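Local coordinates for salmonella typhimurium DB7155 bacteriophage DET7 tailspike (Bacteriophage, PDB 2V5I), which probably binds and hydrolyses the O-antigen polysaccharide of its Salmonella host, acting as a trimeric receptor-binding tailspike of the phage, at residues Met339-Thr350 with Ala361-Thr372; Leu213-Val222 with His241-Thr249. One frame throughout, in Å; residues are numbered along the deposited sequence.

Contact 1 of 2, residues Met339-Thr350 with Ala361-Thr372; sequences MDGSGGYVSNVT and AHTYNRVFSNIT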
# COMPACT_ATOMS: atom_id res chain seq x y z
N MET A 339 -11.79 12.72 10.62
CA MET A 339 -12.46 11.68 11.38
C MET A 339 -12.58 12.04 12.84
O MET A 339 -12.01 13.03 13.30
CB MET A 339 -11.74 10.36 11.23
CG MET A 339 -10.33 10.42 11.46
SD MET A 339 -9.57 8.74 11.50
CE MET A 339 -9.86 8.15 9.89
N ASP A 340 -13.42 11.29 13.52
CA ASP A 340 -13.53 11.36 15.00
C ASP A 340 -13.77 9.96 15.56
O ASP A 340 -13.85 8.97 14.77
CB ASP A 340 -14.58 12.38 15.48
CG ASP A 340 -16.05 11.90 15.42
OD1 ASP A 340 -16.30 10.74 15.05
OD2 ASP A 340 -16.96 12.76 15.72
N GLY A 341 -13.81 9.82 16.88
CA GLY A 341 -14.17 8.59 17.51
C GLY A 341 -13.08 8.00 18.36
O GLY A 341 -11.98 8.54 18.42
N SER A 342 -13.41 6.93 19.05
CA SER A 342 -12.47 6.19 19.90
C SER A 342 -12.20 4.79 19.36
O SER A 342 -13.04 4.18 18.69
CB SER A 342 -12.96 6.14 21.34
OG SER A 342 -14.10 5.30 21.53
N GLY A 343 -11.01 4.27 19.69
CA GLY A 343 -10.67 2.94 19.27
C GLY A 343 -10.28 2.90 17.82
O GLY A 343 -10.27 3.92 17.11
N GLY A 344 -9.90 1.72 17.38
CA GLY A 344 -9.75 1.48 15.96
C GLY A 344 -8.36 1.72 15.37
O GLY A 344 -7.42 2.09 16.06
N TYR A 345 -8.30 1.44 14.06
CA TYR A 345 -7.06 1.41 13.25
C TYR A 345 -7.26 2.15 11.95
O TYR A 345 -8.35 2.07 11.34
CB TYR A 345 -6.63 -0.05 13.00
CG TYR A 345 -6.23 -0.75 14.29
CD1 TYR A 345 -7.19 -1.31 15.11
CD2 TYR A 345 -4.94 -0.74 14.75
CE1 TYR A 345 -6.84 -1.90 16.33
CE2 TYR A 345 -4.58 -1.34 15.95
CZ TYR A 345 -5.59 -1.84 16.79
OH TYR A 345 -5.28 -2.42 17.99
N VAL A 346 -6.23 2.85 11.49
CA VAL A 346 -6.23 3.51 10.18
C VAL A 346 -4.85 3.17 9.58
O VAL A 346 -3.85 3.23 10.29
CB VAL A 346 -6.32 5.02 10.34
CG1 VAL A 346 -6.15 5.71 9.03
CG2 VAL A 346 -7.62 5.37 10.96
N SER A 347 -4.81 2.66 8.34
CA SER A 347 -3.54 2.29 7.74
C SER A 347 -3.44 2.66 6.27
O SER A 347 -4.42 2.73 5.55
CB SER A 347 -3.28 0.77 7.81
OG SER A 347 -4.41 0.03 7.31
N ASN A 348 -2.21 2.95 5.86
CA ASN A 348 -1.91 3.07 4.46
C ASN A 348 -2.73 4.18 3.82
O ASN A 348 -3.50 3.97 2.86
CB ASN A 348 -2.07 1.72 3.75
CG ASN A 348 -1.35 0.58 4.49
OD1 ASN A 348 -0.26 0.76 5.09
ND2 ASN A 348 -1.99 -0.58 4.53
N VAL A 349 -2.54 5.38 4.34
CA VAL A 349 -3.24 6.57 3.88
C VAL A 349 -2.25 7.47 3.20
O VAL A 349 -1.18 7.67 3.73
CB VAL A 349 -3.83 7.31 5.13
CG1 VAL A 349 -4.29 8.73 4.81
CG2 VAL A 349 -4.98 6.51 5.72
N THR A 350 -2.62 8.06 2.06
CA THR A 350 -1.75 8.98 1.31
C THR A 350 -2.56 10.26 1.02
O THR A 350 -3.57 10.24 0.30
CB THR A 350 -1.27 8.33 -0.02
OG1 THR A 350 -0.55 7.09 0.30
CG2 THR A 350 -0.36 9.31 -0.78
N ALA A 361 -7.98 14.62 12.86
CA ALA A 361 -8.50 13.48 13.55
C ALA A 361 -8.83 13.88 14.97
O ALA A 361 -7.96 14.00 15.82
CB ALA A 361 -7.46 12.34 13.53
N HIS A 362 -10.12 13.99 15.24
CA HIS A 362 -10.60 14.26 16.58
C HIS A 362 -10.90 12.93 17.24
O HIS A 362 -12.06 12.55 17.51
CB HIS A 362 -11.84 15.16 16.52
CG HIS A 362 -12.18 15.77 17.83
ND1 HIS A 362 -12.78 17.00 17.93
CD2 HIS A 362 -12.01 15.33 19.10
CE1 HIS A 362 -12.96 17.29 19.21
NE2 HIS A 362 -12.49 16.30 19.94
N THR A 363 -9.81 12.19 17.51
CA THR A 363 -9.85 10.80 17.84
C THR A 363 -9.09 10.52 19.12
O THR A 363 -8.21 11.31 19.52
CB THR A 363 -9.25 9.92 16.73
OG1 THR A 363 -7.90 10.39 16.46
CG2 THR A 363 -10.08 10.06 15.47
N TYR A 364 -9.49 9.42 19.74
CA TYR A 364 -8.99 8.94 21.03
C TYR A 364 -8.70 7.48 20.96
O TYR A 364 -9.53 6.71 20.50
CB TYR A 364 -10.07 9.19 22.11
CG TYR A 364 -10.49 10.62 22.18
CD1 TYR A 364 -11.43 11.12 21.27
CD2 TYR A 364 -9.95 11.48 23.10
CE1 TYR A 364 -11.79 12.43 21.28
CE2 TYR A 364 -10.31 12.82 23.09
CZ TYR A 364 -11.25 13.27 22.21
OH TYR A 364 -11.63 14.60 22.22
N ASN A 365 -7.54 7.05 21.46
CA ASN A 365 -7.17 5.62 21.49
C ASN A 365 -7.25 4.93 20.13
O ASN A 365 -7.73 3.76 20.01
CB ASN A 365 -8.02 4.84 22.50
CG ASN A 365 -7.47 3.42 22.80
OD1 ASN A 365 -6.27 3.26 23.06
ND2 ASN A 365 -8.34 2.42 22.81
N ARG A 366 -6.78 5.68 19.12
CA ARG A 366 -6.73 5.16 17.75
C ARG A 366 -5.29 5.04 17.29
O ARG A 366 -4.45 5.81 17.69
CB ARG A 366 -7.47 6.12 16.81
CG ARG A 366 -7.66 5.63 15.35
CD ARG A 366 -8.84 6.32 14.64
NE ARG A 366 -10.14 5.94 15.26
CZ ARG A 366 -11.32 6.39 14.96
NH1 ARG A 366 -11.47 7.23 13.99
NH2 ARG A 366 -12.36 5.93 15.66
N VAL A 367 -5.05 4.05 16.43
CA VAL A 367 -3.71 3.80 15.85
C VAL A 367 -3.72 4.16 14.38
O VAL A 367 -4.55 3.70 13.65
CB VAL A 367 -3.28 2.32 16.01
CG1 VAL A 367 -1.83 2.13 15.46
CG2 VAL A 367 -3.32 1.89 17.46
N PHE A 368 -2.68 4.90 13.95
CA PHE A 368 -2.46 5.31 12.57
C PHE A 368 -1.12 4.73 12.13
O PHE A 368 -0.12 4.95 12.84
CB PHE A 368 -2.36 6.83 12.50
CG PHE A 368 -3.61 7.53 12.94
CD1 PHE A 368 -3.80 7.86 14.27
CD2 PHE A 368 -4.54 7.94 11.99
CE1 PHE A 368 -4.98 8.51 14.68
CE2 PHE A 368 -5.72 8.55 12.40
CZ PHE A 368 -5.91 8.88 13.72
N SER A 369 -1.06 3.89 11.08
CA SER A 369 0.19 3.29 10.65
C SER A 369 0.39 3.53 9.16
O SER A 369 -0.56 3.42 8.38
CB SER A 369 0.24 1.80 10.97
OG SER A 369 -0.09 1.55 12.34
N ASN A 370 1.62 3.85 8.77
CA ASN A 370 2.02 3.94 7.37
C ASN A 370 1.24 5.03 6.64
O ASN A 370 0.45 4.79 5.73
CB ASN A 370 1.87 2.61 6.65
CG ASN A 370 2.70 2.54 5.40
OD1 ASN A 370 3.74 3.20 5.31
ND2 ASN A 370 2.23 1.78 4.42
N ILE A 371 1.43 6.25 7.15
CA ILE A 371 0.68 7.48 6.75
C ILE A 371 1.61 8.41 5.97
O ILE A 371 2.76 8.60 6.32
CB ILE A 371 0.15 8.25 8.01
CG1 ILE A 371 -0.66 7.33 8.95
CG2 ILE A 371 -0.72 9.42 7.60
CD1 ILE A 371 -1.90 6.72 8.36
N THR A 372 1.07 9.01 4.91
CA THR A 372 1.83 10.05 4.17
C THR A 372 0.91 11.26 4.12
O THR A 372 -0.25 11.14 3.67
CB THR A 372 2.11 9.58 2.71
OG1 THR A 372 2.97 8.42 2.73
CG2 THR A 372 2.72 10.66 1.86
O HOH W 1 -6.93 1.58 18.77
O HOH W 2 -2.85 0.99 12.03
O HOH W 3 0.96 5.68 3.01
O HOH W 4 2.47 7.17 0.46

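Contact 2 of 2, residues Leu213-Val222 with His241-Thr249; sequences LGNYVIGGRV and HNGGVIGVT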
# COMPACT_ATOMS: atom_id res chain seq x y z
N LEU A 213 -27.23 -2.35 6.04
CA LEU A 213 -26.25 -3.42 6.11
C LEU A 213 -26.02 -3.93 4.68
O LEU A 213 -26.97 -4.05 3.91
CB LEU A 213 -26.78 -4.60 6.92
CG LEU A 213 -25.93 -5.88 7.05
CD1 LEU A 213 -24.61 -5.60 7.70
CD2 LEU A 213 -26.71 -6.93 7.84
N GLY A 214 -24.75 -4.11 4.33
CA GLY A 214 -24.40 -4.74 3.07
C GLY A 214 -24.48 -3.80 1.86
O GLY A 214 -24.43 -4.26 0.71
N ASN A 215 -24.57 -2.49 2.12
CA ASN A 215 -24.71 -1.53 1.03
C ASN A 215 -23.34 -0.97 0.66
O ASN A 215 -22.60 -0.50 1.54
CB ASN A 215 -25.62 -0.34 1.48
CG ASN A 215 -27.07 -0.77 1.74
OD1 ASN A 215 -27.59 -1.65 1.06
ND2 ASN A 215 -27.71 -0.16 2.72
N TYR A 216 -23.03 -1.04 -0.65
CA TYR A 216 -21.72 -0.65 -1.14
C TYR A 216 -21.75 0.16 -2.40
O TYR A 216 -22.68 0.02 -3.21
CB TYR A 216 -20.90 -1.88 -1.56
CG TYR A 216 -20.43 -2.84 -0.52
CD1 TYR A 216 -21.25 -3.85 -0.09
CD2 TYR A 216 -19.18 -2.70 0.02
CE1 TYR A 216 -20.80 -4.80 0.89
CE2 TYR A 216 -18.71 -3.63 1.03
CZ TYR A 216 -19.57 -4.65 1.42
OH TYR A 216 -19.09 -5.57 2.37
N VAL A 217 -20.64 0.90 -2.61
CA VAL A 217 -20.25 1.48 -3.89
C VAL A 217 -18.89 0.85 -4.18
O VAL A 217 -17.99 0.87 -3.34
CB VAL A 217 -20.18 3.04 -3.89
CG1 VAL A 217 -19.93 3.51 -5.28
CG2 VAL A 217 -21.52 3.61 -3.30
N ILE A 218 -18.83 0.12 -5.31
CA ILE A 218 -17.64 -0.65 -5.71
C ILE A 218 -17.18 -0.20 -7.12
O ILE A 218 -17.95 -0.32 -8.07
CB ILE A 218 -17.80 -2.14 -5.61
CG1 ILE A 218 -18.27 -2.52 -4.20
CG2 ILE A 218 -16.45 -2.83 -5.84
CD1 ILE A 218 -18.68 -4.03 -4.13
N GLY A 219 -15.98 0.30 -7.22
CA GLY A 219 -15.43 0.73 -8.48
C GLY A 219 -16.04 2.01 -9.05
O GLY A 219 -16.97 2.58 -8.46
N GLY A 220 -15.45 2.47 -10.12
CA GLY A 220 -16.04 3.56 -10.87
C GLY A 220 -15.77 4.93 -10.25
O GLY A 220 -14.86 5.07 -9.44
N ARG A 221 -16.45 5.94 -10.78
CA ARG A 221 -16.18 7.33 -10.46
C ARG A 221 -17.43 8.17 -10.49
O ARG A 221 -18.39 7.90 -11.22
CB ARG A 221 -15.32 7.95 -11.58
CG ARG A 221 -14.18 7.23 -12.12
CD ARG A 221 -13.72 7.81 -13.49
NE ARG A 221 -13.42 9.23 -13.38
CZ ARG A 221 -12.27 9.76 -12.96
NH1 ARG A 221 -11.28 8.98 -12.52
NH2 ARG A 221 -12.14 11.08 -12.86
N VAL A 222 -17.39 9.23 -9.67
CA VAL A 222 -18.38 10.29 -9.65
C VAL A 222 -17.70 11.67 -9.71
O VAL A 222 -16.60 11.82 -9.25
CB VAL A 222 -19.31 10.17 -8.44
CG1 VAL A 222 -20.06 8.84 -8.46
CG2 VAL A 222 -18.60 10.32 -7.14
N HIS A 241 -17.97 -5.85 9.05
CA HIS A 241 -17.69 -4.66 8.20
C HIS A 241 -18.28 -4.80 6.80
O HIS A 241 -17.61 -4.52 5.80
CB HIS A 241 -16.19 -4.33 8.21
CG HIS A 241 -15.74 -3.80 9.53
ND1 HIS A 241 -15.66 -4.61 10.66
CD2 HIS A 241 -15.40 -2.56 9.93
CE1 HIS A 241 -15.32 -3.87 11.70
NE2 HIS A 241 -15.12 -2.63 11.28
N ASN A 242 -19.54 -5.22 6.75
CA ASN A 242 -20.21 -5.50 5.48
C ASN A 242 -20.95 -4.27 4.96
O ASN A 242 -22.11 -4.09 5.18
CB ASN A 242 -21.19 -6.66 5.66
CG ASN A 242 -21.70 -7.25 4.36
OD1 ASN A 242 -21.26 -6.94 3.25
ND2 ASN A 242 -22.64 -8.14 4.52
N GLY A 243 -20.21 -3.37 4.38
CA GLY A 243 -20.76 -2.14 3.78
C GLY A 243 -19.63 -1.16 3.51
O GLY A 243 -18.56 -1.29 4.07
N GLY A 244 -19.90 -0.14 2.70
CA GLY A 244 -18.92 0.94 2.44
C GLY A 244 -18.57 1.16 1.01
O GLY A 244 -19.42 1.02 0.11
N VAL A 245 -17.31 1.53 0.82
CA VAL A 245 -16.76 2.01 -0.47
C VAL A 245 -15.45 1.27 -0.73
O VAL A 245 -14.58 1.23 0.17
CB VAL A 245 -16.50 3.52 -0.35
CG1 VAL A 245 -15.92 4.06 -1.61
CG2 VAL A 245 -17.82 4.24 -0.01
N ILE A 246 -15.35 0.60 -1.90
CA ILE A 246 -14.11 -0.09 -2.30
C ILE A 246 -13.82 0.26 -3.76
O ILE A 246 -14.63 0.02 -4.64
CB ILE A 246 -14.25 -1.63 -2.19
CG1 ILE A 246 -14.70 -2.06 -0.80
CG2 ILE A 246 -12.90 -2.29 -2.44
CD1 ILE A 246 -15.20 -3.51 -0.76
N GLY A 247 -12.66 0.84 -4.02
CA GLY A 247 -12.26 1.09 -5.39
C GLY A 247 -12.91 2.23 -6.14
O GLY A 247 -12.96 2.22 -7.38
N VAL A 248 -13.38 3.25 -5.41
CA VAL A 248 -14.16 4.34 -6.04
C VAL A 248 -13.34 5.64 -6.11
O VAL A 248 -12.58 5.93 -5.20
CB VAL A 248 -15.44 4.62 -5.21
CG1 VAL A 248 -16.34 5.64 -5.86
CG2 VAL A 248 -16.23 3.33 -4.97
N THR A 249 -13.58 6.47 -7.13
CA THR A 249 -12.97 7.79 -7.17
C THR A 249 -14.08 8.83 -7.19
O THR A 249 -15.09 8.65 -7.87
CB THR A 249 -12.11 7.95 -8.45
OG1 THR A 249 -11.04 7.00 -8.44
CG2 THR A 249 -11.57 9.39 -8.59
O HOH W 5 -12.08 4.50 -9.46

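Contact 1 of 2, residues Met339-Thr350 with Ala361-Thr372
Met339, Val346 and Phe368 pack on the inward face of two successive rungs of a right-handed parallel beta-helix, the fold of the P22 tailspike family. Strands 339-342 and 361-364, like 345-347 and 367-369, run parallel to within 13°, and residues pair 22 positions along the chain, one coil per rung. The tight part is the corner between these strands, where Arg366 reaches across. Its CG lies anti to the backbone N (chi1 -173°) and the chain bends at chi3, which brings the guanidinium against the carbonyls of the glycine-rich turn of the other rung. NE meets Gly343 O at 2.7 Å, nearly straight and in the guanidinium plane. NH1 makes only weak bonds to Asp340 O and Met339 SD, the latter at 3.5 Å, while Gly341 O sits over one face of the group; Asn320 OD1 accepts from NH2. The buried guanidinium is thus held mainly by backbone carbonyls and the Asn320 amide, with the thioether a weak extra partner. Beside it, Met339 SD also comes within 4.0 Å of Phe368 CE2, an oblique Met-aromatic contact, and the Phe368 ring runs alongside Val346, its CD2 3.8 Å from Val346 CB.

The other face is more polar and hydrated. One water joins Gly344 O to Asn365 O; another links Val346 O to Ser369 OG. Here Tyr345 lies beside Val367 and sends its hydroxyl to Asp375 of the second subunit, so this side serves the trimer interface. At the next corner both asparagines have positive phi, and their side chains meet across the rungs through one hydrogen bond: Asn370 ND2 donates to Asn348 OD1 at 2.8 Å, within its own amide plane but tilted 34° from the acceptor's, the two amides standing nearly perpendicular.

Contact 2 of 2, residues Leu213-Val222 with His241-Thr249
Asn242 OD1 accepts the hydroxyl of Tyr216, whose OH lies 2.7 Å away, in the carbonyl plane and on a lone pair. That oxygen sits at the edge of the tyrosine ring, close to the ring plane, although ring and amide planes are turned 51° apart. Asn242 can reach it because its CG stands anti to the backbone N (chi1 -167°), which swings the amide across the end of the tyrosine. The backbone of the same residue forms an inverse gamma turn, and its carbonyl O receives Gly214 N at 2.8 Å. Asn242 therefore ties down the other segment through both side chain and main chain.

Gly243 fills the position over one ring face: its CA is 3.8 Å from the Tyr216 centroid and only 16° off the normal, a CH-pi contact. Further along the ring, Ile246 CD1 approaches Tyr216 CE2 at 3.9 Å. The Tyr216 side also faces the second subunit, whose Arg221 packs on both Tyr216 and Asn242.

Strands 216-218 and 244-246 run parallel, with backbone bonds alternating from Asn215 O to Gly219 N. At the corner Val248 crosses the inward-facing Val217 at about a right angle; Val248 CG2 lies 3.7 Å from Val217 CG1 and also abuts the carbonyl O of Val217. Val217 is backed by Ile202, Phe204 and Val230. At the Gly219-Gly220 corner both glycines have positive phi, and a water donates to Gly220 O and Gly247 O while accepting from Thr249 OG1. Past this corner the bond from Thr249 N to Gly220 O, 3.0 Å long, restores the pairing. In-register parallel strands, glycine-rich corners and inward-facing aliphatic residues are characteristic of consecutive rungs of a parallel beta-helix.

Overall arrangement
Both contacts join neighbouring coils of the same parallel beta-helix, and they follow one another along the chain: contact 2 closes before contact 1 opens. Their centres are 20 Å apart and their nearest atoms about 8 Å, so they do not touch. Strands 276-278, 280-283 and 323-330 lie between them in the succession of parallel pairs that leads from 244-246 and 249-251 to 345-352. Contact 1 also includes strands 335-342 and 357-364, neighbours in another parallel series of the helix. Each contact reaches both other subunits, consistent with the coils serving at once as the stacked body of the tailspike and as part of its trimer interface.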